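Local coordinates for protein DNA polymerase epsilon subunit 3 (Drosophila melanogaster, PDB 2BYK) that pairs with Chrac-16 in a histone-like heterodimer that binds DNA and promotes nucleosome sliding, and also serves as an accessory component of DNA polymerase epsilon, at residues Ala54-Gln59 / Ala66-Gln71; Ile46-Ser51 / Gln71-Leu76. All blocks are in the same frame, centred on the assembly; numbering follows the deposited sequence.

Contact 1: residues Ala54-Gln59 / Ala66-Gln71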
loop_
_atom_site.group_PDB
_atom_site.type_symbol
_atom_site.label_atom_id
_atom_site.label_comp_id
_atom_site.label_asym_id
_atom_site.label_seq_id
_atom_site.Cartn_x
_atom_site.Cartn_y
_atom_site.Cartn_z
ATOM N N ALA B 54 -8.035 -6.483 13.013
ATOM C CA ALA B 54 -9.088 -5.927 13.850
ATOM C C ALA B 54 -10.458 -6.320 13.313
ATOM O O ALA B 54 -11.276 -6.872 14.044
ATOM C CB ALA B 54 -8.961 -4.424 13.894
ATOM N N LEU B 55 -10.692 -6.037 12.031
ATOM C CA LEU B 55 -11.957 -6.344 11.355
ATOM C C LEU B 55 -12.304 -7.829 11.426
ATOM O O LEU B 55 -13.471 -8.208 11.521
ATOM C CB LEU B 55 -11.875 -5.902 9.895
ATOM C CG LEU B 55 -13.115 -6.128 9.038
ATOM C CD1 LEU B 55 -14.311 -5.416 9.650
ATOM C CD2 LEU B 55 -12.842 -5.612 7.643
ATOM N N ALA B 56 -11.275 -8.663 11.375
ATOM C CA ALA B 56 -11.453 -10.101 11.447
ATOM C C ALA B 56 -11.970 -10.535 12.823
ATOM O O ALA B 56 -12.660 -11.541 12.932
ATOM C CB ALA B 56 -10.136 -10.796 11.132
ATOM N N HIS B 57 -11.639 -9.788 13.875
ATOM C CA HIS B 57 -12.110 -10.141 15.213
ATOM C C HIS B 57 -13.493 -9.556 15.478
ATOM O O HIS B 57 -14.238 -10.089 16.296
ATOM C CB HIS B 57 -11.126 -9.669 16.296
ATOM C CG HIS B 57 -11.569 -9.975 17.700
ATOM N ND1 HIS B 57 -12.488 -9.203 18.381
ATOM C CD2 HIS B 57 -11.222 -10.975 18.548
ATOM C CE1 HIS B 57 -12.686 -9.711 19.586
ATOM N NE2 HIS B 57 -11.929 -10.787 19.711
ATOM N N LYS B 58 -13.835 -8.469 14.785
ATOM C CA LYS B 58 -15.147 -7.826 14.947
ATOM C C LYS B 58 -16.228 -8.764 14.413
ATOM O O LYS B 58 -17.411 -8.626 14.735
ATOM C CB LYS B 58 -15.206 -6.491 14.186
ATOM C CG LYS B 58 -16.503 -5.698 14.408
ATOM C CD LYS B 58 -16.596 -4.433 13.541
ATOM C CE LYS B 58 -16.783 -4.764 12.058
ATOM N NZ LYS B 58 -16.965 -3.547 11.209
ATOM N N GLN B 59 -15.800 -9.713 13.585
ATOM C CA GLN B 59 -16.683 -10.707 12.993
ATOM C C GLN B 59 -16.228 -12.018 13.618
ATOM O O GLN B 59 -16.547 -13.111 13.149
ATOM C CB GLN B 59 -16.487 -10.707 11.481
ATOM C CG GLN B 59 -16.576 -9.302 10.900
ATOM C CD GLN B 59 -16.305 -9.249 9.415
ATOM O OE1 GLN B 59 -15.204 -9.564 8.960
ATOM N NE2 GLN B 59 -17.313 -8.844 8.646
ATOM N N ALA B 66 -9.365 -12.832 2.515
ATOM C CA ALA B 66 -8.985 -11.858 1.502
ATOM C C ALA B 66 -10.062 -10.782 1.480
ATOM O O ALA B 66 -9.832 -9.661 1.037
ATOM C CB ALA B 66 -8.891 -12.524 0.151
ATOM N N LYS B 67 -11.242 -11.141 1.974
ATOM C CA LYS B 67 -12.381 -10.235 2.024
ATOM C C LYS B 67 -12.225 -9.244 3.171
ATOM O O LYS B 67 -12.682 -8.114 3.074
ATOM C CB LYS B 67 -13.660 -11.073 2.136
ATOM C CG LYS B 67 -13.738 -12.061 0.956
ATOM C CD LYS B 67 -14.588 -13.315 1.175
ATOM C CE LYS B 67 -14.471 -14.242 -0.051
ATOM N NZ LYS B 67 -15.293 -15.486 0.041
ATOM N N ASP B 68 -11.549 -9.669 4.238
ATOM C CA ASP B 68 -11.284 -8.818 5.398
ATOM C C ASP B 68 -10.313 -7.737 5.021
ATOM O O ASP B 68 -10.411 -6.613 5.501
ATOM C CB ASP B 68 -10.653 -9.614 6.519
ATOM C CG ASP B 68 -11.622 -10.532 7.173
ATOM O OD1 ASP B 68 -11.177 -11.437 7.915
ATOM O OD2 ASP B 68 -12.838 -10.335 6.946
ATOM N N ILE B 69 -9.346 -8.098 4.184
ATOM C CA ILE B 69 -8.348 -7.144 3.722
ATOM C C ILE B 69 -9.012 -6.253 2.685
ATOM O O ILE B 69 -8.743 -5.056 2.621
ATOM C CB ILE B 69 -7.129 -7.845 3.071
ATOM C CG1 ILE B 69 -6.421 -8.729 4.100
ATOM C CG2 ILE B 69 -6.153 -6.806 2.530
ATOM C CD1 ILE B 69 -5.280 -9.539 3.526
ATOM N N LEU B 70 -9.885 -6.838 1.872
ATOM C CA LEU B 70 -10.574 -6.062 0.854
ATOM C C LEU B 70 -11.506 -5.054 1.515
ATOM O O LEU B 70 -11.676 -3.944 1.017
ATOM C CB LEU B 70 -11.346 -6.988 -0.100
ATOM C CG LEU B 70 -10.472 -7.767 -1.095
ATOM C CD1 LEU B 70 -11.341 -8.639 -1.979
ATOM C CD2 LEU B 70 -9.656 -6.795 -1.946
ATOM N N GLN B 71 -12.092 -5.438 2.648
ATOM C CA GLN B 71 -12.998 -4.556 3.387
ATOM C C GLN B 71 -12.242 -3.478 4.163
ATOM O O GLN B 71 -12.703 -2.347 4.262
ATOM C CB GLN B 71 -13.862 -5.362 4.358
ATOM C CG GLN B 71 -14.831 -6.310 3.683
ATOM C CD GLN B 71 -15.604 -7.164 4.676
ATOM O OE1 GLN B 71 -15.013 -7.833 5.534
ATOM N NE2 GLN B 71 -16.931 -7.155 4.558
#
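L55 reaches from the last turns of helix 31-58 to the flank of helix 66-75, and D68 and Q71, one turn apart there, receive it. Its CB starts the chain toward the opposing helix. With CG anti to the backbone N (chi1 -179°), the isobutyl group extends outward, and of the two methyls at the branch it is CD2 that makes the contact. CD2 sits 3.4 Å from the carbonyl oxygen D68 O and equally 3.4 Å from Q71 CB, while Q71 OE1 lies at 3.8 Å from the same methyl. The two side chains cross at about a right angle, and CD2 lies nearer the aliphatic CB than the amide oxygen. A leucine suits this buried place because it is long enough to bridge the axes of the two segments, 9.5 Å apart at closest.

A56 suits the point of closest backbone approach between the segments, where its CA is 6.2 Å from D68 CA. Its small CB lets the carboxylate come close, with D68 OD1 at 3.4 Å from A56 CB. The same oxygen has a weak hydrogen bond to H61 in the connecting loop, and T65 OG1 bonds to the backbone N of D68. The amide group of Q59 lies beside the carboxylate, their planes 50° apart. Near the N-terminal end of helix 66-75 the carboxylate of D68 is probably favoured by the helix dipole. The segments run at 114° to each other; a long central helix followed through a short loop by a short helix is characteristic of the histone fold.

Contact 2: residues Ile46-Ser51 / Gln71-Leu76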
loop_
_atom_site.group_PDB
_atom_site.type_symbol
_atom_site.label_atom_id
_atom_site.label_comp_id
_atom_site.label_asym_id
_atom_site.label_seq_id
_atom_site.Cartn_x
_atom_site.Cartn_y
_atom_site.Cartn_z
ATOM N N ILE B 46 1.824 -2.547 7.512
ATOM C CA ILE B 46 1.620 -2.887 8.928
ATOM C C ILE B 46 0.241 -2.435 9.367
ATOM O O ILE B 46 -0.481 -3.154 10.057
ATOM C CB ILE B 46 2.643 -2.190 9.848
ATOM C CG1 ILE B 46 4.060 -2.638 9.514
ATOM C CG2 ILE B 46 2.364 -2.544 11.295
ATOM C CD1 ILE B 46 5.108 -1.886 10.293
ATOM N N PHE B 47 -0.100 -1.222 8.955
ATOM C CA PHE B 47 -1.378 -0.620 9.268
ATOM C C PHE B 47 -2.536 -1.464 8.735
ATOM O O PHE B 47 -3.478 -1.758 9.474
ATOM C CB PHE B 47 -1.439 0.773 8.651
ATOM C CG PHE B 47 -2.584 1.618 9.145
ATOM C CD1 PHE B 47 -3.217 2.525 8.284
ATOM C CD2 PHE B 47 -2.986 1.570 10.480
ATOM C CE1 PHE B 47 -4.226 3.371 8.741
ATOM C CE2 PHE B 47 -3.996 2.415 10.952
ATOM C CZ PHE B 47 -4.615 3.319 10.076
ATOM N N VAL B 48 -2.461 -1.848 7.454
ATOM C CA VAL B 48 -3.517 -2.644 6.812
ATOM C C VAL B 48 -3.680 -4.021 7.447
ATOM O O VAL B 48 -4.794 -4.533 7.570
ATOM C CB VAL B 48 -3.258 -2.818 5.297
ATOM C CG1 VAL B 48 -4.356 -3.664 4.671
ATOM C CG2 VAL B 48 -3.220 -1.470 4.626
ATOM N N THR B 49 -2.570 -4.624 7.843
ATOM C CA THR B 49 -2.628 -5.923 8.487
ATOM C C THR B 49 -3.243 -5.713 9.861
ATOM O O THR B 49 -4.165 -6.420 10.258
ATOM C CB THR B 49 -1.240 -6.500 8.656
ATOM O OG1 THR B 49 -0.578 -6.478 7.391
ATOM C CG2 THR B 49 -1.314 -7.933 9.174
ATOM N N SER B 50 -2.713 -4.731 10.582
ATOM C CA SER B 50 -3.202 -4.382 11.909
ATOM C C SER B 50 -4.723 -4.224 11.834
ATOM O O SER B 50 -5.469 -4.837 12.601
ATOM C CB SER B 50 -2.547 -3.070 12.355
ATOM O OG SER B 50 -3.067 -2.616 13.591
ATOM N N SER B 51 -5.171 -3.409 10.884
ATOM C CA SER B 51 -6.594 -3.155 10.687
ATOM C C SER B 51 -7.367 -4.399 10.270
ATOM O O SER B 51 -8.386 -4.720 10.877
ATOM C CB SER B 51 -6.798 -2.069 9.632
ATOM O OG SER B 51 -6.127 -0.878 9.994
ATOM N N GLN B 71 -12.092 -5.438 2.648
ATOM C CA GLN B 71 -12.998 -4.556 3.387
ATOM C C GLN B 71 -12.242 -3.478 4.163
ATOM O O GLN B 71 -12.703 -2.347 4.262
ATOM C CB GLN B 71 -13.862 -5.362 4.358
ATOM C CG GLN B 71 -14.831 -6.310 3.683
ATOM C CD GLN B 71 -15.604 -7.164 4.676
ATOM O OE1 GLN B 71 -15.013 -7.833 5.534
ATOM N NE2 GLN B 71 -16.931 -7.155 4.558
ATOM N N THR B 72 -11.092 -3.833 4.726
ATOM C CA THR B 72 -10.285 -2.874 5.468
ATOM C C THR B 72 -9.736 -1.803 4.522
ATOM O O THR B 72 -9.575 -0.650 4.907
ATOM C CB THR B 72 -9.120 -3.574 6.181
ATOM O OG1 THR B 72 -9.646 -4.445 7.186
ATOM C CG2 THR B 72 -8.200 -2.565 6.828
ATOM N N LEU B 73 -9.454 -2.182 3.281
ATOM C CA LEU B 73 -8.938 -1.223 2.315
ATOM C C LEU B 73 -10.009 -0.214 1.933
ATOM O O LEU B 73 -9.723 0.980 1.861
ATOM C CB LEU B 73 -8.424 -1.924 1.052
ATOM C CG LEU B 73 -7.083 -2.654 1.113
ATOM C CD1 LEU B 73 -6.790 -3.253 -0.237
ATOM C CD2 LEU B 73 -5.975 -1.696 1.503
ATOM N N THR B 74 -11.236 -0.678 1.684
ATOM C CA THR B 74 -12.312 0.245 1.304
ATOM C C THR B 74 -12.616 1.122 2.506
ATOM O O THR B 74 -13.023 2.273 2.378
ATOM C CB THR B 74 -13.626 -0.490 0.891
ATOM O OG1 THR B 74 -14.276 -1.017 2.051
ATOM C CG2 THR B 74 -13.331 -1.632 -0.062
ATOM N N GLU B 75 -12.379 0.551 3.676
ATOM C CA GLU B 75 -12.606 1.193 4.959
ATOM C C GLU B 75 -11.553 2.256 5.274
ATOM O O GLU B 75 -11.830 3.227 5.976
ATOM C CB GLU B 75 -12.618 0.099 6.024
ATOM C CG GLU B 75 -12.761 0.533 7.458
ATOM C CD GLU B 75 -12.925 -0.673 8.377
ATOM O OE1 GLU B 75 -14.033 -1.268 8.379
ATOM O OE2 GLU B 75 -11.945 -1.038 9.078
ATOM N N LEU B 76 -10.342 2.072 4.756
ATOM C CA LEU B 76 -9.275 3.030 4.994
ATOM C C LEU B 76 -9.238 4.086 3.888
ATOM O O LEU B 76 -8.303 4.887 3.818
ATOM C CB LEU B 76 -7.929 2.307 5.093
ATOM C CG LEU B 76 -7.750 1.436 6.333
ATOM C CD1 LEU B 76 -6.441 0.682 6.244
ATOM C CD2 LEU B 76 -7.786 2.305 7.576
#
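S51 and T72 are the nearest residues of 46-51 and 71-76, their CA atoms 6.4 Å apart, yet the two segments share no hydrogen bond: the stronger bond of each hydroxyl stays in its own helix. S51 OG, placed beside the backbone N by a chi1 of -57°, donates to F47 O one turn back at 2.8 Å, from above the carbonyl plane and 41° out of it. F47 O thus takes two bonds, the other from S51 N. T72 OG1 likewise bonds to D68 O, with a weak further bond to S52 OG on the long helix. The short side chains of S51 and T72 let the backbones come this close.

Around the pair the contact is apolar. V48 spreads its two methyls: CG1 meets L73 CD2 at 4.1 Å, and CG2 lies 4.2 Å from L76 CD1, so one branched residue serves both leucines. L76, the first residue to leave helical geometry, forks over the long helix. Its CD1 goes to V48, and its CD2 approaches F47 CE1 at 3.9 Å, obliquely to the ring. One face of that ring carries S51 OG, 4.0 Å above the plane and offset toward the rim. F47 also stacks with an aromatic side chain of the other protein's chain.

With no hydrogen bond between the two segments and a weak T72-S52 bond beside them, the segments are held mainly by burial of methyl groups and the ring, and V48 and L73 carry the same apolar surface on to the partner chain.

Both contacts join helix 31-58 to helix 66-75, with centres 8 Å apart on the same side of the chain's centre. Along the chain they are nested: 54-59 with 66-71 closes the short connecting loop, and 46-51 with 71-76 closes the larger loop around it, Q71 belonging to both. They form one continuous seam, since L55 CD2 of contact 1 lies 3.4 Å from T72 OG1 of contact 2. The character shifts along it, from a carboxylate and amides near the loop to methyl groups and a ring farther back. This pair of crossing helices belongs to the histone fold, whose apolar side receives the partner protein.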